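Local structure of minor fimbrium subunit Mfa5 (Porphyromonas gingivalis ATCC 33277, 6TNJ) at residues K30-S35 with A274-A279; Q37-K42 with D281-T286; I241-Y246 with N266-A271. The protein is an accessory tip subunit of the minor fimbriae, pili that mediate biofilm formation and attachment to host cells and other bacteria, here as its von Willebrand factor domain. One frame throughout, in Å; residues are numbered along the deposited sequence.

All three contacts belong to the open sheet-and-helix fold of the von Willebrand factor type A domain. Contacts 1 and 2 pair the same two helices, 26-43 and 276-290. Their centres are about 11 Å apart, so they form successive levels of one interface. Contact 3 joins strands 240-246 and 268-271, at the edge of the sheet beneath helix 276-290. Its centre is about 13 Å from that of contact 1 and about 14 Å from that of contact 2. Along the chain, contact 3 is nested inside the loops closed by the other two. The final helix is thereby packed against both the early helix and the last two strands of the sheet.

Contact 1. Residues K30-S35 with A274-A279; sequences KSAIAS and ANLAAA
The flat groups that Leu276 and Ser35 meet across this contact are backbone peptides, not rings. Leu276 CD2 lies over one face of the peptide joining Ser31 and Ala32, 3.7 Å from Ser31 O. Ser35 OG stands over a face of the peptide joining Leu276 and Ala277, 3.2 Å from Ala277 N. It approaches from above the plane, so the angle is poor and no hydrogen bond forms. The contact joins two helices on one side of the sheet in the von Willebrand factor type A fold. Helix 26-43 meets the first turn of helix 276-290 here.

Leu276 is the main apolar group. Its CG is anti to the backbone N (chi1 -177°) and turned toward the first helix. The second torsion, chi2 of 59°, then sets CD2 between Ser31 and Ser35 and up to Ala32 CA at 3.7 Å. Beyond the two segments, the same side chain rests on Ile244, Tyr246 and Met116 of the sheet. Small residues let the backbones come close: the CA atoms of Ser35 and Ala277 are 5.0 Å apart. Ala277 CB touches Ser35 OG alongside, at 3.6 Å. Ser31 OG touches Leu276 CB at 3.8 Å and is hydrogen-bonded to Pro273 O, just ahead of the second segment.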
loop_
_atom_site.group_PDB
_atom_site.type_symbol
_atom_site.label_atom_id
_atom_site.label_comp_id
_atom_site.label_asym_id
_atom_site.label_seq_id
_atom_site.Cartn_x
_atom_site.Cartn_y
_atom_site.Cartn_z
ATOM N N LYS A 30 -13.144 -12.101 -3.826
ATOM C CA LYS A 30 -13.151 -13.258 -4.701
ATOM C C LYS A 30 -12.337 -13.006 -5.957
ATOM O O LYS A 30 -11.576 -13.875 -6.390
ATOM C CB LYS A 30 -14.593 -13.620 -5.043
ATOM C CG LYS A 30 -15.338 -14.274 -3.892
ATOM C CD LYS A 30 -16.666 -14.838 -4.418
ATOM C CE LYS A 30 -17.628 -15.211 -3.329
ATOM N NZ LYS A 30 -18.895 -15.696 -3.971
ATOM N N SER A 31 -12.482 -11.826 -6.564
ATOM C CA SER A 31 -11.689 -11.528 -7.746
ATOM C C SER A 31 -10.214 -11.348 -7.399
ATOM O O SER A 31 -9.332 -11.726 -8.187
ATOM C CB SER A 31 -12.234 -10.285 -8.440
ATOM O OG SER A 31 -11.539 -10.063 -9.642
ATOM N N ALA A 32 -9.925 -10.734 -6.247
ATOM C CA ALA A 32 -8.541 -10.652 -5.795
ATOM C C ALA A 32 -7.906 -12.038 -5.718
ATOM O O ALA A 32 -6.780 -12.245 -6.190
ATOM C CB ALA A 32 -8.483 -9.954 -4.445
ATOM N N ILE A 33 -8.631 -13.002 -5.154
ATOM C CA ILE A 33 -8.115 -14.360 -4.989
ATOM C C ILE A 33 -7.930 -15.034 -6.344
ATOM O O ILE A 33 -6.900 -15.672 -6.591
ATOM C CB ILE A 33 -9.053 -15.143 -4.044
ATOM C CG1 ILE A 33 -8.896 -14.591 -2.631
ATOM C CG2 ILE A 33 -8.785 -16.639 -4.080
ATOM C CD1 ILE A 33 -9.757 -15.252 -1.570
ATOM N N ALA A 34 -8.899 -14.881 -7.250
ATOM C CA ALA A 34 -8.776 -15.477 -8.575
ATOM C C ALA A 34 -7.613 -14.864 -9.344
ATOM O O ALA A 34 -6.820 -15.580 -9.963
ATOM C CB ALA A 34 -10.087 -15.303 -9.351
ATOM N N SER A 35 -7.478 -13.536 -9.300
ATOM C CA SER A 35 -6.445 -12.865 -10.070
ATOM C C SER A 35 -5.069 -13.057 -9.451
ATOM O O SER A 35 -4.084 -13.202 -10.178
ATOM C CB SER A 35 -6.749 -11.374 -10.195
ATOM O OG SER A 35 -7.860 -11.132 -11.031
ATOM N N ALA A 274 -14.375 -7.023 -11.886
ATOM C CA ALA A 274 -14.619 -7.550 -13.222
ATOM C C ALA A 274 -13.397 -7.471 -14.123
ATOM O O ALA A 274 -13.215 -8.344 -14.979
ATOM C CB ALA A 274 -15.791 -6.809 -13.873
ATOM N N ASN A 275 -12.559 -6.439 -13.988
ATOM C CA ASN A 275 -11.411 -6.307 -14.884
ATOM C C ASN A 275 -10.052 -6.410 -14.187
ATOM O O ASN A 275 -9.019 -6.131 -14.813
ATOM C CB ASN A 275 -11.511 -5.000 -15.701
ATOM C CG ASN A 275 -11.307 -3.744 -14.879
ATOM O OD1 ASN A 275 -10.738 -3.779 -13.802
ATOM N ND2 ASN A 275 -11.766 -2.614 -15.416
ATOM N N LEU A 276 -10.017 -6.858 -12.929
ATOM C CA LEU A 276 -8.751 -6.979 -12.208
ATOM C C LEU A 276 -7.746 -7.878 -12.932
ATOM O O LEU A 276 -6.547 -7.565 -12.991
ATOM C CB LEU A 276 -9.018 -7.520 -10.806
ATOM C CG LEU A 276 -7.806 -7.640 -9.887
ATOM C CD1 LEU A 276 -7.154 -6.250 -9.707
ATOM C CD2 LEU A 276 -8.216 -8.253 -8.575
ATOM N N ALA A 277 -8.198 -9.020 -13.452
ATOM C CA ALA A 277 -7.263 -9.934 -14.098
ATOM C C ALA A 277 -6.511 -9.251 -15.228
ATOM O O ALA A 277 -5.339 -9.568 -15.475
ATOM C CB ALA A 277 -8.001 -11.170 -14.619
ATOM N N ALA A 278 -7.161 -8.315 -15.935
ATOM C CA ALA A 278 -6.455 -7.619 -17.001
ATOM C C ALA A 278 -5.317 -6.768 -16.448
ATOM O O ALA A 278 -4.280 -6.619 -17.104
ATOM C CB ALA A 278 -7.425 -6.764 -17.808
ATOM N N ALA A 279 -5.479 -6.198 -15.249
ATOM C CA ALA A 279 -4.394 -5.400 -14.677
ATOM C C ALA A 279 -3.219 -6.288 -14.290
ATOM O O ALA A 279 -2.062 -5.955 -14.567
ATOM C CB ALA A 279 -4.886 -4.611 -13.459
#

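Contact 2. Residues Q37-K42 with D281-T286; sequences QRFVKK and DNIAQT
Asp281 OD1 accepts a hydrogen bond from Arg38 NE at 2.8 Å, with an N-H...O angle of 158°. Arg38 NH2 reaches Asp281 OD2 at the same 2.8 Å. This is a side-on, two-nitrogen salt bridge between neighbouring helices of the von Willebrand factor type A domain. The short axes of 37-42 and 281-286 run nearly in the same direction, 23° apart, and approach to 10.1 Å.

Both carboxylate oxygens are met on their syn sides. The carboxylate lies at the edge of the guanidinium, near its plane, although the two planes are turned 37° from each other. Two bonds rather than one restrict rotation of both groups. The Arg38 chain is extended from CG to NE, which carries the guanidinium across the gap, and the two side chains cross at about a right angle.

Lys42 comes one turn later on the same helix. Its chain is bent at both chi3 and chi4, and CE is the part that nears the carboxylate, 3.2 Å from Asp281 OD1. Its NZ stays 4.2 Å from that oxygen, too far for a salt bridge. The two positive groups would probably favour the charged form of Asp281.

Nearer the sheet the contact is apolar. Ala284 CB sits between Phe39 and Lys42, 3.9 Å from Phe39 CE2 and equally far from Lys42 CD. The end of the Phe39 ring comes nearer the second helix than the direction of its CB suggests. Phe39 and Ile283 both pack down on Ile114 of the sheet, and Ile283 also covers Phe269. Where they meet each other, Ile283 CG2 approaches Phe39 CE2 obliquely at 4.3 Å.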
loop_
_atom_site.group_PDB
_atom_site.type_symbol
_atom_site.label_atom_id
_atom_site.label_comp_id
_atom_site.label_asym_id
_atom_site.label_seq_id
_atom_site.Cartn_x
_atom_site.Cartn_y
_atom_site.Cartn_z
ATOM N N GLN A 37 -4.001 -15.699 -7.899
ATOM C CA GLN A 37 -3.510 -17.017 -8.292
ATOM C C GLN A 37 -3.144 -17.033 -9.761
ATOM O O GLN A 37 -2.135 -17.630 -10.160
ATOM C CB GLN A 37 -4.567 -18.075 -8.005
ATOM C CG GLN A 37 -4.820 -18.286 -6.535
ATOM C CD GLN A 37 -5.865 -19.358 -6.312
ATOM O OE1 GLN A 37 -5.533 -20.524 -6.145
ATOM N NE2 GLN A 37 -7.135 -18.968 -6.338
ATOM N N ARG A 38 -3.943 -16.354 -10.581
ATOM C CA ARG A 38 -3.647 -16.271 -12.000
ATOM C C ARG A 38 -2.274 -15.654 -12.231
ATOM O O ARG A 38 -1.493 -16.146 -13.056
ATOM C CB ARG A 38 -4.739 -15.452 -12.686
ATOM C CG ARG A 38 -4.523 -15.164 -14.156
ATOM C CD ARG A 38 -5.553 -14.140 -14.657
ATOM N NE ARG A 38 -5.363 -13.795 -16.068
ATOM C CZ ARG A 38 -5.828 -14.519 -17.080
ATOM N NH1 ARG A 38 -6.513 -15.634 -16.832
ATOM N NH2 ARG A 38 -5.608 -14.132 -18.338
ATOM N N PHE A 39 -1.966 -14.568 -11.519
ATOM C CA PHE A 39 -0.658 -13.931 -11.656
ATOM C C PHE A 39 0.460 -14.891 -11.253
ATOM O O PHE A 39 1.464 -15.033 -11.959
ATOM C CB PHE A 39 -0.617 -12.653 -10.807
ATOM C CG PHE A 39 0.726 -11.967 -10.807
ATOM C CD1 PHE A 39 1.602 -12.141 -9.766
ATOM C CD2 PHE A 39 1.102 -11.147 -11.866
ATOM C CE1 PHE A 39 2.855 -11.529 -9.778
ATOM C CE2 PHE A 39 2.342 -10.511 -11.879
ATOM C CZ PHE A 39 3.220 -10.705 -10.832
ATOM N N VAL A 40 0.301 -15.557 -10.117
ATOM C CA VAL A 40 1.333 -16.482 -9.647
ATOM C C VAL A 40 1.611 -17.547 -10.696
ATOM O O VAL A 40 2.774 -17.862 -11.005
ATOM C CB VAL A 40 0.909 -17.115 -8.307
ATOM C CG1 VAL A 40 1.783 -18.324 -7.987
ATOM C CG2 VAL A 40 0.976 -16.090 -7.160
ATOM N N LYS A 41 0.549 -18.140 -11.249
ATOM C CA LYS A 41 0.715 -19.184 -12.257
ATOM C C LYS A 41 1.377 -18.646 -13.519
ATOM O O LYS A 41 2.223 -19.317 -14.125
ATOM C CB LYS A 41 -0.637 -19.791 -12.591
ATOM C CG LYS A 41 -1.299 -20.479 -11.429
ATOM C CD LYS A 41 -2.710 -20.875 -11.773
ATOM C CE LYS A 41 -3.333 -21.662 -10.637
ATOM N NZ LYS A 41 -4.820 -21.694 -10.724
ATOM N N LYS A 42 0.997 -17.433 -13.934
ATOM C CA LYS A 42 1.584 -16.830 -15.122
ATOM C C LYS A 42 3.072 -16.574 -14.939
ATOM O O LYS A 42 3.857 -16.752 -15.878
ATOM C CB LYS A 42 0.858 -15.520 -15.445
ATOM C CG LYS A 42 1.056 -15.011 -16.862
ATOM C CD LYS A 42 0.076 -13.880 -17.187
ATOM C CE LYS A 42 -1.380 -14.347 -17.222
ATOM N NZ LYS A 42 -1.642 -15.389 -18.264
ATOM N N ASP A 281 -2.534 -9.154 -15.624
ATOM C CA ASP A 281 -1.943 -9.603 -16.881
ATOM C C ASP A 281 -0.998 -8.553 -17.443
ATOM O O ASP A 281 0.078 -8.874 -17.960
ATOM C CB ASP A 281 -3.030 -9.889 -17.924
ATOM C CG ASP A 281 -3.752 -11.188 -17.688
ATOM O OD1 ASP A 281 -3.403 -11.920 -16.746
ATOM O OD2 ASP A 281 -4.699 -11.459 -18.456
ATOM N N ASN A 282 -1.402 -7.290 -17.392
ATOM C CA ASN A 282 -0.539 -6.258 -17.947
ATOM C C ASN A 282 0.732 -6.115 -17.118
ATOM O O ASN A 282 1.821 -5.892 -17.667
ATOM C CB ASN A 282 -1.282 -4.934 -18.035
ATOM C CG ASN A 282 -0.475 -3.865 -18.761
ATOM O OD1 ASN A 282 0.199 -3.048 -18.141
ATOM N ND2 ASN A 282 -0.526 -3.889 -20.089
ATOM N N ILE A 283 0.621 -6.255 -15.793
ATOM C CA ILE A 283 1.806 -6.155 -14.942
ATOM C C ILE A 283 2.767 -7.298 -15.232
ATOM O O ILE A 283 3.986 -7.097 -15.316
ATOM C CB ILE A 283 1.405 -6.112 -13.456
ATOM C CG1 ILE A 283 0.694 -4.787 -13.160
ATOM C CG2 ILE A 283 2.640 -6.328 -12.583
ATOM C CD1 ILE A 283 -0.025 -4.769 -11.828
ATOM N N ALA A 284 2.241 -8.517 -15.378
ATOM C CA ALA A 284 3.089 -9.649 -15.720
ATOM C C ALA A 284 3.788 -9.430 -17.051
ATOM O O ALA A 284 4.963 -9.770 -17.204
ATOM C CB ALA A 284 2.251 -10.928 -15.776
ATOM N N GLN A 285 3.064 -8.895 -18.035
ATOM C CA GLN A 285 3.649 -8.610 -19.342
ATOM C C GLN A 285 4.775 -7.596 -19.222
ATOM O O GLN A 285 5.864 -7.790 -19.776
ATOM C CB GLN A 285 2.566 -8.086 -20.285
ATOM C CG GLN A 285 3.021 -7.865 -21.708
ATOM C CD GLN A 285 1.876 -7.450 -22.620
ATOM O OE1 GLN A 285 1.214 -8.290 -23.234
ATOM N NE2 GLN A 285 1.635 -6.147 -22.704
ATOM N N THR A 286 4.519 -6.490 -18.517
ATOM C CA THR A 286 5.552 -5.478 -18.305
ATOM C C THR A 286 6.785 -6.080 -17.652
ATOM O O THR A 286 7.918 -5.843 -18.091
ATOM C CB THR A 286 4.997 -4.335 -17.460
ATOM O OG1 THR A 286 3.949 -3.684 -18.190
ATOM C CG2 THR A 286 6.083 -3.351 -17.111
#

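Contact 3. Residues I241-Y246 with N266-A271; sequences IHTIGY and NHFFTA
Thr243 pairs with both neighbours of Phe268: its N donates to His267 O at 2.9 Å, and its O accepts from Phe269 N at 2.9 Å. Gly245 repeats the pattern two residues on, giving its N-H to Phe269 O and accepting from Ala271 N. The last bond is the longest of the four, 3.1 Å. CA-H...O contacts lie between these bonds.

Side chains fill both faces. With chi1 at 173°, Phe268 CG points away from its own N and the ring leans toward the neighbouring strand. There CE1 lies 3.6 Å from Gly245 N, beside a residue with no side chain on that face. On the face of Ile244 and Phe269, Ile244 CG2 touches Ala271 CB at 3.8 Å. The edge of the Phe269 ring, at CD2, meets Thr243 O. At the start of the pairing, the His242 and His267 rings meet obliquely, with planes at 48° and ND1 of the first 3.6 Å from CD2 of the second.

These strands are the parallel pair of a beta-alpha-beta unit, connected through helix 252-259. That helix covers Phe268 and Thr270. Helix 276-290 covers the other face, where it packs on Ile244 and Phe269.

Further out, polar partners fix the side chains. His242 NE2 is hydrogen-bonded to His112 ND1, and His267 ND1 to Asp264 OD1. Thr243 OG1 pairs with Thr261 OG1. Tyr246, whose side chain is about 8 Å from a bound calcium ion, gives its OH to Arg28 O.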
loop_
_atom_site.group_PDB
_atom_site.type_symbol
_atom_site.label_atom_id
_atom_site.label_comp_id
_atom_site.label_asym_id
_atom_site.label_seq_id
_atom_site.Cartn_x
_atom_site.Cartn_y
_atom_site.Cartn_z
ATOM N N ILE A 241 7.459 -0.211 -8.281
ATOM C CA ILE A 241 6.165 -0.395 -7.633
ATOM C C ILE A 241 5.062 -0.263 -8.668
ATOM O O ILE A 241 4.928 0.773 -9.341
ATOM C CB ILE A 241 5.927 0.588 -6.477
ATOM C CG1 ILE A 241 7.022 0.473 -5.422
ATOM C CG2 ILE A 241 4.579 0.280 -5.885
ATOM C CD1 ILE A 241 6.755 1.280 -4.168
ATOM N N HIS A 242 4.249 -1.314 -8.771
ATOM C CA HIS A 242 3.026 -1.313 -9.555
ATOM C C HIS A 242 1.881 -1.273 -8.563
ATOM O O HIS A 242 1.844 -2.100 -7.652
ATOM C CB HIS A 242 2.888 -2.574 -10.416
ATOM C CG HIS A 242 4.134 -2.973 -11.134
ATOM N ND1 HIS A 242 4.273 -2.850 -12.501
ATOM C CD2 HIS A 242 5.276 -3.549 -10.695
ATOM C CE1 HIS A 242 5.449 -3.310 -12.862
ATOM N NE2 HIS A 242 6.084 -3.730 -11.781
ATOM N N THR A 243 0.952 -0.338 -8.727
ATOM C CA THR A 243 -0.134 -0.206 -7.771
ATOM C C THR A 243 -1.473 -0.357 -8.471
ATOM O O THR A 243 -1.729 0.276 -9.497
ATOM C CB THR A 243 -0.036 1.113 -7.019
ATOM O OG1 THR A 243 1.221 1.156 -6.316
ATOM C CG2 THR A 243 -1.159 1.232 -6.006
ATOM N N ILE A 244 -2.338 -1.170 -7.881
ATOM C CA ILE A 244 -3.707 -1.350 -8.347
ATOM C C ILE A 244 -4.618 -0.647 -7.351
ATOM O O ILE A 244 -4.746 -1.086 -6.203
ATOM C CB ILE A 244 -4.078 -2.832 -8.484
ATOM C CG1 ILE A 244 -3.088 -3.518 -9.404
ATOM C CG2 ILE A 244 -5.542 -2.954 -8.953
ATOM C CD1 ILE A 244 -3.199 -5.042 -9.433
ATOM N N GLY A 245 -5.226 0.454 -7.783
ATOM C CA GLY A 245 -6.318 1.083 -7.072
ATOM C C GLY A 245 -7.590 0.294 -7.331
ATOM O O GLY A 245 -8.161 0.377 -8.424
ATOM N N TYR A 246 -8.070 -0.439 -6.338
ATOM C CA TYR A 246 -9.099 -1.465 -6.539
ATOM C C TYR A 246 -10.487 -0.993 -6.116
ATOM O O TYR A 246 -10.733 -0.743 -4.932
ATOM C CB TYR A 246 -8.691 -2.705 -5.756
ATOM C CG TYR A 246 -9.475 -3.982 -6.025
ATOM C CD1 TYR A 246 -9.895 -4.296 -7.300
ATOM C CD2 TYR A 246 -9.750 -4.882 -4.998
ATOM C CE1 TYR A 246 -10.569 -5.453 -7.559
ATOM C CE2 TYR A 246 -10.421 -6.077 -5.248
ATOM C CZ TYR A 246 -10.827 -6.334 -6.543
ATOM O OH TYR A 246 -11.496 -7.483 -6.840
ATOM N N ASN A 266 2.072 5.503 -15.141
ATOM C CA ASN A 266 1.920 4.346 -16.006
ATOM C C ASN A 266 2.026 3.030 -15.254
ATOM O O ASN A 266 1.718 1.980 -15.827
ATOM C CB ASN A 266 2.965 4.401 -17.118
ATOM C CG ASN A 266 2.625 5.439 -18.156
ATOM O OD1 ASN A 266 1.483 5.889 -18.241
ATOM N ND2 ASN A 266 3.606 5.831 -18.947
ATOM N N HIS A 267 2.434 3.056 -13.989
ATOM C CA HIS A 267 2.466 1.855 -13.161
ATOM C C HIS A 267 1.287 1.802 -12.187
ATOM O O HIS A 267 1.292 0.990 -11.255
ATOM C CB HIS A 267 3.784 1.785 -12.396
ATOM C CG HIS A 267 4.972 1.448 -13.244
ATOM N ND1 HIS A 267 5.520 2.336 -14.154
ATOM C CD2 HIS A 267 5.749 0.341 -13.295
ATOM C CE1 HIS A 267 6.569 1.778 -14.734
ATOM N NE2 HIS A 267 6.730 0.565 -14.233
ATOM N N PHE A 268 0.290 2.665 -12.377
ATOM C CA PHE A 268 -0.909 2.699 -11.565
ATOM C C PHE A 268 -2.093 2.278 -12.415
ATOM O O PHE A 268 -2.277 2.778 -13.530
ATOM C CB PHE A 268 -1.161 4.090 -10.988
ATOM C CG PHE A 268 -2.471 4.208 -10.270
ATOM C CD1 PHE A 268 -2.670 3.573 -9.061
ATOM C CD2 PHE A 268 -3.502 4.962 -10.794
ATOM C CE1 PHE A 268 -3.865 3.681 -8.389
ATOM C CE2 PHE A 268 -4.684 5.081 -10.123
ATOM C CZ PHE A 268 -4.881 4.431 -8.927
ATOM N N PHE A 269 -2.891 1.363 -11.884
ATOM C CA PHE A 269 -4.016 0.770 -12.587
ATOM C C PHE A 269 -5.272 0.975 -11.766
ATOM O O PHE A 269 -5.273 0.699 -10.567
ATOM C CB PHE A 269 -3.814 -0.731 -12.808
ATOM C CG PHE A 269 -2.555 -1.065 -13.548
ATOM C CD1 PHE A 269 -2.597 -1.361 -14.900
ATOM C CD2 PHE A 269 -1.329 -1.066 -12.902
ATOM C CE1 PHE A 269 -1.448 -1.650 -15.591
ATOM C CE2 PHE A 269 -0.170 -1.336 -13.590
ATOM C CZ PHE A 269 -0.230 -1.637 -14.943
ATOM N N THR A 270 -6.347 1.423 -12.417
ATOM C CA THR A 270 -7.663 1.484 -11.789
ATOM C C THR A 270 -8.460 0.266 -12.234
ATOM O O THR A 270 -8.771 0.121 -13.423
ATOM C CB THR A 270 -8.402 2.774 -12.157
ATOM O OG1 THR A 270 -8.525 2.880 -13.578
ATOM C CG2 THR A 270 -7.654 3.966 -11.632
ATOM N N ALA A 271 -8.819 -0.591 -11.283
ATOM C CA ALA A 271 -9.464 -1.845 -11.610
ATOM C C ALA A 271 -10.708 -2.058 -10.777
ATOM O O ALA A 271 -10.838 -1.544 -9.661
ATOM C CB ALA A 271 -8.518 -3.030 -11.393
#